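Local coordinates for protein 2-hydroxyhepta-2,4-diene-1,7-dioate isomerase (Mycobacterium marinum, PDB 3QDF) that binds zinc and is probably a metal-dependent isomerase or hydrolase of the fumarylacetoacetate hydrolase family, named for isomerising 2-hydroxyhepta-2,4-diene-1,7-dioate, at residues A[33-38]-A[49-54]; A[90-95]-A[217-222]; A[112-117]-A[156-161]; A[130-135]-A[224-229]. One frame throughout, in Å; residues are numbered along the deposited sequence.

Interaction 1 of 4, residues A[33-38]-A[49-54]; sequences AREIAE and RSWPLA
Glu-35 OE1 is gripped twice. From across the contact Arg-49 NH1 reaches it at 2.8 Å in a nearly straight salt bridge, and Thr-47, just ahead in the same strand as Arg-49, gives it a second hydrogen bond. The two long side chains run side by side in the same direction: Glu-35 is extended, its CG anti to the backbone N (chi1 -163°), and the extended Arg-49 chain carries its guanidinium alongside. OE1 lies in the plane of that guanidinium, which meets the oxygen on its syn side with the two planes turned 71° apart. Arg-49 NE has a further acid partner in Asp-14, so the guanidinium is shared between two carboxylates.

Beneath these side chains runs the antiparallel hairpin of strands 32-38 and 45-52, part of the Rv2993c-like N-terminal region. Ala-33 and Trp-51 form a hydrogen-bonded pair, with Ala-33 N to Trp-51 O at 2.7 Å and Trp-51 N returning to Ala-33 O at 3.1 Å. Arg-34 and Ser-50 form the next, non-hydrogen-bonded pair, and Glu-35 N then binds Arg-49 O at 3.0 Å. A water also donates to Arg-49 O and bridges it to Glu-35 O.

Trp-51 leans its six-membered ring toward the acid chain, with CZ3 4.0 Å from Glu-35 CB. Ile-10 of strand 6-12 packs against both Trp-51 and Ala-33.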
# COMPACT_ATOMS: atom_id res chain seq x y z
N ALA A 33 -1.13 -11.87 -16.55
CA ALA A 33 -0.84 -10.44 -16.62
C ALA A 33 -1.18 -9.92 -18.02
O ALA A 33 -0.41 -10.11 -18.95
CB ALA A 33 0.64 -10.19 -16.29
N ARG A 34 -2.33 -9.25 -18.15
CA ARG A 34 -2.80 -8.71 -19.43
C ARG A 34 -2.30 -7.27 -19.61
O ARG A 34 -2.77 -6.35 -18.94
CB ARG A 34 -4.32 -8.77 -19.47
CG ARG A 34 -4.96 -8.27 -20.75
CD ARG A 34 -6.42 -8.75 -20.86
NE ARG A 34 -6.57 -10.17 -20.52
CZ ARG A 34 -6.47 -11.17 -21.39
NH1 ARG A 34 -6.22 -10.94 -22.67
NH2 ARG A 34 -6.61 -12.42 -20.97
N GLU A 35 -1.31 -7.10 -20.49
CA GLU A 35 -0.63 -5.82 -20.68
C GLU A 35 -1.57 -4.68 -21.08
O GLU A 35 -2.36 -4.80 -22.03
CB GLU A 35 0.51 -5.96 -21.70
CG GLU A 35 1.52 -4.83 -21.67
CD GLU A 35 2.57 -4.92 -22.78
OE1 GLU A 35 2.27 -5.39 -23.92
OE2 GLU A 35 3.71 -4.50 -22.52
N ILE A 36 -1.49 -3.59 -20.35
CA ILE A 36 -2.26 -2.39 -20.62
C ILE A 36 -1.44 -1.48 -21.55
O ILE A 36 -0.22 -1.32 -21.37
CB ILE A 36 -2.68 -1.67 -19.29
CG1 ILE A 36 -3.86 -2.43 -18.67
CG2 ILE A 36 -3.05 -0.21 -19.51
CD1 ILE A 36 -4.08 -2.15 -17.23
N ALA A 37 -2.12 -0.92 -22.54
CA ALA A 37 -1.48 0.03 -23.45
C ALA A 37 -1.67 1.43 -22.92
O ALA A 37 -0.70 2.10 -22.57
CB ALA A 37 -2.06 -0.11 -24.89
N GLU A 38 -2.92 1.89 -22.84
CA GLU A 38 -3.19 3.27 -22.43
C GLU A 38 -4.27 3.40 -21.35
O GLU A 38 -5.04 2.47 -21.11
CB GLU A 38 -3.56 4.12 -23.66
CG GLU A 38 -2.47 4.18 -24.72
CD GLU A 38 -2.80 5.16 -25.83
OE1 GLU A 38 -2.96 6.37 -25.53
OE2 GLU A 38 -2.88 4.74 -27.00
N ARG A 49 -0.87 -8.26 -25.64
CA ARG A 49 0.08 -9.19 -25.02
C ARG A 49 -0.38 -9.60 -23.63
O ARG A 49 -0.96 -8.79 -22.89
CB ARG A 49 1.47 -8.57 -24.89
CG ARG A 49 2.19 -8.26 -26.19
CD ARG A 49 3.47 -7.47 -25.87
NE ARG A 49 3.98 -6.77 -27.05
CZ ARG A 49 4.00 -5.45 -27.23
NH1 ARG A 49 3.55 -4.62 -26.29
NH2 ARG A 49 4.49 -4.94 -28.36
N SER A 50 -0.12 -10.85 -23.28
CA SER A 50 -0.25 -11.27 -21.88
C SER A 50 0.75 -12.39 -21.55
O SER A 50 1.23 -13.08 -22.44
CB SER A 50 -1.69 -11.72 -21.59
OG SER A 50 -2.00 -12.91 -22.28
N TRP A 51 1.05 -12.56 -20.26
CA TRP A 51 1.97 -13.59 -19.77
C TRP A 51 1.39 -14.20 -18.52
O TRP A 51 0.68 -13.51 -17.78
CB TRP A 51 3.32 -12.98 -19.39
CG TRP A 51 4.05 -12.36 -20.51
CD1 TRP A 51 4.92 -12.99 -21.36
CD2 TRP A 51 3.98 -11.00 -20.93
NE1 TRP A 51 5.39 -12.09 -22.30
CE2 TRP A 51 4.83 -10.86 -22.05
CE3 TRP A 51 3.27 -9.88 -20.48
CZ2 TRP A 51 5.00 -9.65 -22.72
CZ3 TRP A 51 3.43 -8.67 -21.14
CH2 TRP A 51 4.29 -8.56 -22.25
N PRO A 52 1.69 -15.50 -18.27
CA PRO A 52 1.43 -15.99 -16.92
C PRO A 52 2.21 -15.10 -15.95
O PRO A 52 3.33 -14.66 -16.26
CB PRO A 52 1.99 -17.42 -16.94
CG PRO A 52 1.91 -17.83 -18.38
CD PRO A 52 2.24 -16.56 -19.14
N LEU A 53 1.62 -14.81 -14.80
CA LEU A 53 2.26 -13.92 -13.85
C LEU A 53 3.61 -14.47 -13.37
O LEU A 53 4.54 -13.70 -13.14
CB LEU A 53 1.33 -13.63 -12.66
CG LEU A 53 1.83 -12.60 -11.63
CD1 LEU A 53 1.91 -11.20 -12.25
CD2 LEU A 53 0.92 -12.61 -10.41
N ALA A 54 3.72 -15.79 -13.25
CA ALA A 54 4.97 -16.47 -12.86
C ALA A 54 6.13 -16.11 -13.78
O ALA A 54 7.29 -16.21 -13.38
CB ALA A 54 4.76 -17.99 -12.83
O HOH W 1 -2.92 -7.01 -23.50

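Interaction 2 of 4, residues A[90-95]-A[217-222]; sequences ADPVIF and VEWISA. With EDO (1,2-ethanediol), chain F.
Helix 213-223 lies beside the segment that leads into strand 94-97, and Trp-219 is the side chain that bridges the two. Its CG stands anti to the backbone N (chi1 -178°), which carries the indole off the helix toward Pro-92. The proline ring comes from the opposite direction and lies over one face of the indole: Pro-92 CD sits 3.8 Å from the centroid of the six-membered ring and 15° off its normal, a clear CH-pi contact. Pro-92 CG continues over the five-membered part, 3.7 Å from Trp-219 CG.

The rest of the indole is met from other directions. Ile-94 brings its CG2 branch to the edge, near the ring plane, 3.6 Å from Trp-219 CD1; the same methyl reaches Ile-220 CG1 at 4.0 Å, one residue further along the helix. At the far end of the ring system the Asp-91 side chain crosses at about a right angle, its CG 3.6 Å from Trp-219 CH2.

No direct hydrogen bond joins the segments. A single water does the polar work: it donates to Pro-92 O at 2.7 Å and accepts from Ile-94 N and, at 3.2 Å, from Trp-219 NE1, so the indole N-H is satisfied and the rotation of the ring is steadied. Ile-220 continues inward onto Val-68 and Ile-232 of strands 67-70 and 231-233.

The contact thus packs the helix against the loop and first strand residue of 91-94 on the outside of the fumarylacetoacetate hydrolase fold, with the side chain of Ile-94 about 10 Å from a bound zinc ion.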
# COMPACT_ATOMS: atom_id res chain seq x y z
N ALA A 90 -11.19 12.57 17.79
CA ALA A 90 -10.18 13.55 17.33
C ALA A 90 -10.12 13.66 15.79
O ALA A 90 -10.40 12.69 15.08
CB ALA A 90 -8.79 13.18 17.88
N ASP A 91 -9.76 14.84 15.30
CA ASP A 91 -9.45 15.03 13.88
C ASP A 91 -8.29 14.15 13.38
O ASP A 91 -7.38 13.86 14.15
CB ASP A 91 -9.13 16.51 13.64
CG ASP A 91 -10.39 17.37 13.57
OD1 ASP A 91 -11.44 16.90 13.08
OD2 ASP A 91 -10.31 18.54 13.97
N PRO A 92 -8.31 13.73 12.10
CA PRO A 92 -7.19 12.92 11.60
C PRO A 92 -5.83 13.63 11.73
O PRO A 92 -5.74 14.85 11.57
CB PRO A 92 -7.53 12.69 10.12
CG PRO A 92 -8.99 12.98 10.01
CD PRO A 92 -9.31 13.99 11.06
N VAL A 93 -4.81 12.86 12.07
CA VAL A 93 -3.44 13.35 12.10
C VAL A 93 -2.77 12.77 10.87
O VAL A 93 -2.72 11.54 10.70
CB VAL A 93 -2.71 12.94 13.38
CG1 VAL A 93 -1.22 13.30 13.30
CG2 VAL A 93 -3.34 13.63 14.59
N ILE A 94 -2.30 13.63 9.99
CA ILE A 94 -1.70 13.18 8.74
C ILE A 94 -0.21 13.46 8.71
O ILE A 94 0.27 14.32 9.43
CB ILE A 94 -2.42 13.76 7.50
CG1 ILE A 94 -2.21 15.27 7.39
CG2 ILE A 94 -3.95 13.40 7.53
CD1 ILE A 94 -2.46 15.79 5.97
N PHE A 95 0.51 12.70 7.89
CA PHE A 95 1.94 12.88 7.67
C PHE A 95 2.28 12.35 6.29
O PHE A 95 1.42 11.80 5.63
CB PHE A 95 2.78 12.19 8.76
CG PHE A 95 2.56 10.70 8.87
CD1 PHE A 95 1.54 10.20 9.67
CD2 PHE A 95 3.40 9.80 8.20
CE1 PHE A 95 1.34 8.80 9.80
CE2 PHE A 95 3.22 8.39 8.32
CZ PHE A 95 2.19 7.90 9.12
N VAL A 217 -10.15 10.94 2.72
CA VAL A 217 -9.96 11.68 1.47
C VAL A 217 -10.48 13.11 1.57
O VAL A 217 -9.85 14.03 1.06
CB VAL A 217 -10.58 10.95 0.24
CG1 VAL A 217 -10.46 11.80 -1.04
CG2 VAL A 217 -9.86 9.62 0.04
N GLU A 218 -11.63 13.30 2.22
CA GLU A 218 -12.15 14.64 2.45
C GLU A 218 -11.13 15.48 3.22
O GLU A 218 -10.84 16.62 2.81
CB GLU A 218 -13.47 14.59 3.22
CG GLU A 218 -14.04 15.97 3.50
CD GLU A 218 -15.38 15.88 4.19
OE1 GLU A 218 -15.40 15.95 5.42
OE2 GLU A 218 -16.41 15.70 3.52
N TRP A 219 -10.62 14.93 4.33
CA TRP A 219 -9.65 15.63 5.16
C TRP A 219 -8.38 16.01 4.39
O TRP A 219 -7.99 17.18 4.33
CB TRP A 219 -9.30 14.82 6.40
CG TRP A 219 -8.37 15.51 7.32
CD1 TRP A 219 -7.00 15.38 7.36
CD2 TRP A 219 -8.72 16.45 8.34
NE1 TRP A 219 -6.49 16.18 8.36
CE2 TRP A 219 -7.53 16.85 8.97
CE3 TRP A 219 -9.95 16.98 8.80
CZ2 TRP A 219 -7.51 17.76 10.04
CZ3 TRP A 219 -9.93 17.90 9.86
CH2 TRP A 219 -8.72 18.27 10.47
N ILE A 220 -7.74 15.01 3.79
CA ILE A 220 -6.48 15.26 3.06
C ILE A 220 -6.65 16.22 1.85
O ILE A 220 -5.80 17.10 1.63
CB ILE A 220 -5.82 13.92 2.62
CG1 ILE A 220 -5.45 13.07 3.85
CG2 ILE A 220 -4.62 14.18 1.66
CD1 ILE A 220 -5.02 11.60 3.52
N SER A 221 -7.73 16.05 1.08
CA SER A 221 -7.91 16.84 -0.14
C SER A 221 -8.32 18.30 0.17
O SER A 221 -8.25 19.18 -0.71
CB SER A 221 -8.90 16.18 -1.10
OG SER A 221 -10.22 16.34 -0.62
N ALA A 222 -8.75 18.54 1.41
CA ALA A 222 -8.95 19.91 1.90
C ALA A 222 -7.61 20.60 2.21
O ALA A 222 -7.56 21.83 2.32
CB ALA A 222 -9.88 19.94 3.14
C1 EDO F . -7.19 23.21 -1.71
O1 EDO F . -7.94 22.31 -0.91
C2 EDO F . -5.76 22.72 -1.62
O2 EDO F . -5.06 23.54 -0.68
O HOH W 2 -3.91 16.26 10.19

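Interaction 3 of 4, residues A[112-117]-A[156-161]. With EDO (1,2-ethanediol), chain D.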
# COMPACT_ATOMS: atom_id res chain seq x y z
N PRO A 112 18.03 0.37 8.81
CA PRO A 112 19.30 1.02 9.10
C PRO A 112 20.01 0.28 10.22
O PRO A 112 19.35 -0.20 11.17
CB PRO A 112 18.88 2.42 9.57
CG PRO A 112 17.62 2.67 8.86
CD PRO A 112 16.91 1.32 8.89
N ALA A 113 21.34 0.14 10.11
CA ALA A 113 22.10 -0.55 11.14
C ALA A 113 21.73 -0.00 12.52
O ALA A 113 21.52 -0.77 13.44
CB ALA A 113 23.62 -0.46 10.89
N ASN A 114 21.57 1.32 12.62
CA ASN A 114 21.32 1.97 13.92
C ASN A 114 19.88 2.04 14.47
O ASN A 114 19.69 2.52 15.58
CB ASN A 114 22.00 3.38 13.99
CG ASN A 114 21.20 4.51 13.27
OD1 ASN A 114 20.16 4.30 12.63
ND2 ASN A 114 21.73 5.73 13.39
N ALA A 115 18.88 1.56 13.72
CA ALA A 115 17.48 1.73 14.12
C ALA A 115 16.83 0.53 14.84
O ALA A 115 16.77 -0.58 14.31
CB ALA A 115 16.64 2.15 12.92
N SER A 116 16.31 0.77 16.04
CA SER A 116 15.64 -0.27 16.81
C SER A 116 14.77 0.37 17.89
O SER A 116 15.20 1.33 18.52
CB SER A 116 16.66 -1.20 17.47
OG SER A 116 16.01 -2.26 18.16
N PRO A 117 13.54 -0.13 18.08
CA PRO A 117 12.86 -1.13 17.25
C PRO A 117 12.24 -0.54 15.97
O PRO A 117 11.64 0.54 16.00
CB PRO A 117 11.74 -1.63 18.17
CG PRO A 117 11.40 -0.43 19.04
CD PRO A 117 12.71 0.31 19.23
N ARG A 156 10.72 3.34 15.52
CA ARG A 156 10.12 3.89 16.75
C ARG A 156 11.04 4.76 17.61
O ARG A 156 10.59 5.75 18.20
CB ARG A 156 9.53 2.77 17.63
CG ARG A 156 8.40 1.93 17.01
CD ARG A 156 7.21 2.76 16.53
NE ARG A 156 6.06 1.92 16.18
CZ ARG A 156 5.06 2.27 15.36
NH1 ARG A 156 5.04 3.46 14.75
NH2 ARG A 156 4.07 1.41 15.13
N ASP A 157 12.32 4.39 17.70
CA ASP A 157 13.31 5.20 18.44
C ASP A 157 13.41 6.63 17.86
O ASP A 157 13.45 7.63 18.60
CB ASP A 157 14.69 4.51 18.49
CG ASP A 157 15.23 4.13 17.08
OD1 ASP A 157 14.45 4.05 16.09
OD2 ASP A 157 16.45 3.88 16.97
N GLN A 158 13.42 6.70 16.53
CA GLN A 158 13.51 7.95 15.79
C GLN A 158 12.25 8.80 15.88
O GLN A 158 12.33 10.02 15.88
CB GLN A 158 13.88 7.67 14.34
CG GLN A 158 15.22 6.96 14.24
CD GLN A 158 15.63 6.67 12.81
OE1 GLN A 158 14.91 7.01 11.85
NE2 GLN A 158 16.80 6.04 12.65
N GLN A 159 11.10 8.14 15.98
CA GLN A 159 9.82 8.83 16.21
C GLN A 159 9.83 9.58 17.52
O GLN A 159 9.49 10.76 17.59
CB GLN A 159 8.65 7.83 16.25
CG GLN A 159 7.84 7.80 15.00
CD GLN A 159 6.63 6.93 15.12
OE1 GLN A 159 6.71 5.71 14.95
NE2 GLN A 159 5.49 7.53 15.40
N LYS A 160 10.24 8.88 18.57
CA LYS A 160 10.26 9.42 19.91
C LYS A 160 11.32 10.52 19.97
O LYS A 160 11.11 11.59 20.54
CB LYS A 160 10.55 8.28 20.90
CG LYS A 160 10.82 8.69 22.34
CD LYS A 160 11.25 7.45 23.13
CE LYS A 160 12.43 7.77 24.03
NZ LYS A 160 12.03 8.09 25.43
N SER A 161 12.46 10.24 19.34
CA SER A 161 13.60 11.15 19.35
C SER A 161 13.31 12.48 18.61
O SER A 161 13.58 13.56 19.15
CB SER A 161 14.82 10.42 18.79
OG SER A 161 15.96 11.21 18.93
C1 EDO D . 1.04 5.77 12.11
O1 EDO D . 0.03 4.88 11.58
C2 EDO D . 1.23 5.65 13.63
O2 EDO D . 2.64 5.68 13.96
O HOH W 3 18.93 5.77 10.41
O HOH W 4 17.93 5.30 15.07
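Pro-117 O accepts from Arg-156 N at 3.0 Å; the nitrogen lies almost straight out from the carbonyl, though its N-H is somewhat bent. This bond ties the loop between strands 109-111 and 118-128 to the first residue of helix 156-162, in the fumarylacetoacetate hydrolase domain. Asp-157 supplies the next link: its OD2 takes a nearly straight but weak bond from Ser-116 N at 3.2 Å. With CG held between the backbone N and the carbonyl carbon (chi1 54°), its carboxylate lies beside the start of the helix, and OD1 also accepts weakly from Gln-158 N. Pro-117, which follows a cis peptide bond, sets its ring across the base of the arginine chain, CG 4.0 Å from Arg-156 CB.

Earlier in the loop, a type I turn from Pro-112 to Ala-115 presents Asn-114. Its amide stands 81° from that of Gln-158, and water spans the gap: one molecule donates to Asn-114 OD1 at 2.9 Å and accepts from Gln-158 NE2. A second accepts from the same NE2 at 2.8 Å and lies beside Asp-157 OD2. Gln-158 OE1 is held by His-171.

The Arg-156 chain bends at chi2 (-56°) and leaves the loop for the metal site, where NH2 makes a salt bridge to Glu-121, a zinc ligand. One turn along the helix, Gln-159 OE1 fixes the guanidinium by accepting in plane from Arg-156 NH1 at 2.8 Å, on a lone pair.

Interaction 4 of 4, residues A[130-135]-A[224-229]; sequences RPCKDV and MTLLPG. With EDO (1,2-ethanediol), chain F.
Residues 130-133 and 224-228 run in nearly opposite directions, 171° apart, and meet in an isolated antiparallel beta bridge, the hydrogen-bonded pair Cys-132 and Leu-226. Cys-132 N gives to Leu-226 O at 2.9 Å, and Leu-226 N returns to Cys-132 O at 2.8 Å in an almost straight bond. Each carbonyl also receives a CA-H contact: Pro-131 CA approaches Leu-226 O at 3.3 Å, and Thr-225 CA approaches Cys-132 O at 3.5 Å.

On one flank of this pair the Cys-132 thiol, buried, touches the base of the leucine: a chi1 of 58°, which sets SG between its own backbone N and carbonyl carbon, leaves it 3.8 Å from Leu-226 CB. The isobutyl group of Leu-226 goes on to pack against Ile-220 and Ser-221 of helix 213-223.

The bridge joins two connections of the fumarylacetoacetate hydrolase domain: the loop between strands 118-128 and 144-155, and the loop that leaves helix 213-223 for strand 231-233. Asn-143, just before strand 144-155, touches Cys-132 and takes a hydrogen bond from Arg-130 NE.

Toward strand 231-233 two prolines meet obliquely, with Pro-131 CD 3.9 Å from Pro-228 CG, and Pro-228 CG also lies 3.9 Å from Arg-130 CA. At the other end the lysine chain passes the threonine at a slant, Lys-133 CD standing 3.6 Å from Thr-225 OG1, before its end turns away. Beyond it, an ethanediol, probably from the crystallisation liquor, rests against Lys-133 CG and the Asp-134 carboxylate.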
# COMPACT_ATOMS: atom_id res chain seq x y z
N ARG A 130 -7.63 10.34 -10.07
CA ARG A 130 -7.65 11.57 -10.87
C ARG A 130 -7.30 12.80 -10.04
O ARG A 130 -7.40 12.75 -8.81
CB ARG A 130 -9.00 11.76 -11.57
CG ARG A 130 -10.19 11.84 -10.64
CD ARG A 130 -11.48 11.87 -11.43
NE ARG A 130 -12.55 12.54 -10.69
CZ ARG A 130 -13.82 12.61 -11.08
NH1 ARG A 130 -14.22 12.04 -12.21
NH2 ARG A 130 -14.70 13.23 -10.32
N PRO A 131 -6.90 13.90 -10.70
CA PRO A 131 -6.53 15.08 -9.91
C PRO A 131 -7.73 15.54 -9.10
O PRO A 131 -8.85 15.52 -9.62
CB PRO A 131 -6.12 16.13 -10.97
CG PRO A 131 -6.04 15.41 -12.27
CD PRO A 131 -6.93 14.19 -12.15
N CYS A 132 -7.54 15.86 -7.82
CA CYS A 132 -8.68 16.34 -7.03
C CYS A 132 -8.24 17.16 -5.83
O CYS A 132 -7.11 17.03 -5.35
CB CYS A 132 -9.58 15.18 -6.57
SG CYS A 132 -8.75 13.94 -5.60
N LYS A 133 -9.18 17.95 -5.32
CA LYS A 133 -8.93 18.94 -4.30
C LYS A 133 -10.31 19.25 -3.75
O LYS A 133 -11.26 19.33 -4.52
CB LYS A 133 -8.34 20.16 -5.01
CG LYS A 133 -8.11 21.39 -4.22
CD LYS A 133 -7.38 22.46 -5.13
CE LYS A 133 -8.30 23.58 -5.68
NZ LYS A 133 -8.97 23.23 -6.98
N ASP A 134 -10.42 19.42 -2.44
CA ASP A 134 -11.65 19.82 -1.77
C ASP A 134 -12.82 18.87 -2.07
O ASP A 134 -13.94 19.30 -2.32
CB ASP A 134 -12.02 21.26 -2.14
CG ASP A 134 -11.00 22.28 -1.66
OD1 ASP A 134 -10.66 22.26 -0.45
OD2 ASP A 134 -10.56 23.11 -2.49
N VAL A 135 -12.54 17.57 -2.05
CA VAL A 135 -13.54 16.56 -2.31
C VAL A 135 -14.34 16.29 -1.04
O VAL A 135 -13.74 16.13 0.03
CB VAL A 135 -12.85 15.28 -2.83
CG1 VAL A 135 -13.74 14.10 -2.80
CG2 VAL A 135 -12.36 15.54 -4.27
N MET A 224 -4.38 19.38 0.59
CA MET A 224 -3.50 19.35 -0.55
C MET A 224 -4.14 18.66 -1.76
O MET A 224 -4.90 17.68 -1.60
CB MET A 224 -2.21 18.61 -0.16
CG MET A 224 -2.46 17.16 0.34
SD MET A 224 -0.93 16.34 0.86
CE MET A 224 -0.66 17.14 2.46
N THR A 225 -3.80 19.15 -2.95
CA THR A 225 -4.19 18.48 -4.17
C THR A 225 -3.65 17.05 -4.20
O THR A 225 -2.47 16.78 -3.87
CB THR A 225 -3.69 19.26 -5.43
OG1 THR A 225 -4.41 20.49 -5.52
CG2 THR A 225 -3.91 18.48 -6.71
N LEU A 226 -4.54 16.14 -4.60
CA LEU A 226 -4.19 14.74 -4.74
C LEU A 226 -4.13 14.43 -6.21
O LEU A 226 -4.98 14.87 -6.97
CB LEU A 226 -5.24 13.86 -4.05
CG LEU A 226 -5.17 13.88 -2.52
CD1 LEU A 226 -6.43 13.24 -2.01
CD2 LEU A 226 -3.88 13.12 -2.01
N LEU A 227 -3.10 13.69 -6.62
CA LEU A 227 -2.85 13.44 -8.04
C LEU A 227 -3.09 11.97 -8.39
O LEU A 227 -2.97 11.12 -7.52
CB LEU A 227 -1.41 13.86 -8.38
CG LEU A 227 -1.14 15.35 -8.17
CD1 LEU A 227 0.33 15.67 -8.38
CD2 LEU A 227 -2.03 16.21 -9.11
N PRO A 228 -3.43 11.66 -9.67
CA PRO A 228 -3.58 10.26 -10.06
C PRO A 228 -2.33 9.44 -9.68
O PRO A 228 -1.22 9.83 -10.01
CB PRO A 228 -3.73 10.30 -11.58
CG PRO A 228 -3.93 11.73 -11.93
CD PRO A 228 -3.36 12.57 -10.84
N GLY A 229 -2.53 8.34 -8.96
CA GLY A 229 -1.42 7.54 -8.49
C GLY A 229 -0.99 7.82 -7.06
O GLY A 229 -0.31 6.99 -6.47
C1 EDO F . -7.19 23.21 -1.71
O1 EDO F . -7.94 22.31 -0.91
C2 EDO F . -5.76 22.72 -1.62
O2 EDO F . -5.06 23.54 -0.68

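Interaction 1 stands apart in the N-terminal region, its centre 28 Å or more from the others, and is the one with a regular hairpin and a salt bridge across it. The other three belong to the fumarylacetoacetate hydrolase domain. Interaction 2 uses helix 213-223 and interaction 4 the loop that follows it, and they touch directly: Ser-221 O probably accepts from Asp-134 N. Interaction 2 is a surface contact made of ring packing and water, whereas interaction 4, partly buried like 1 and 3, relies on a backbone pair. Interaction 3, about 26 Å from interaction 2 between centres, is more polar and leads through Arg-156 to the zinc site.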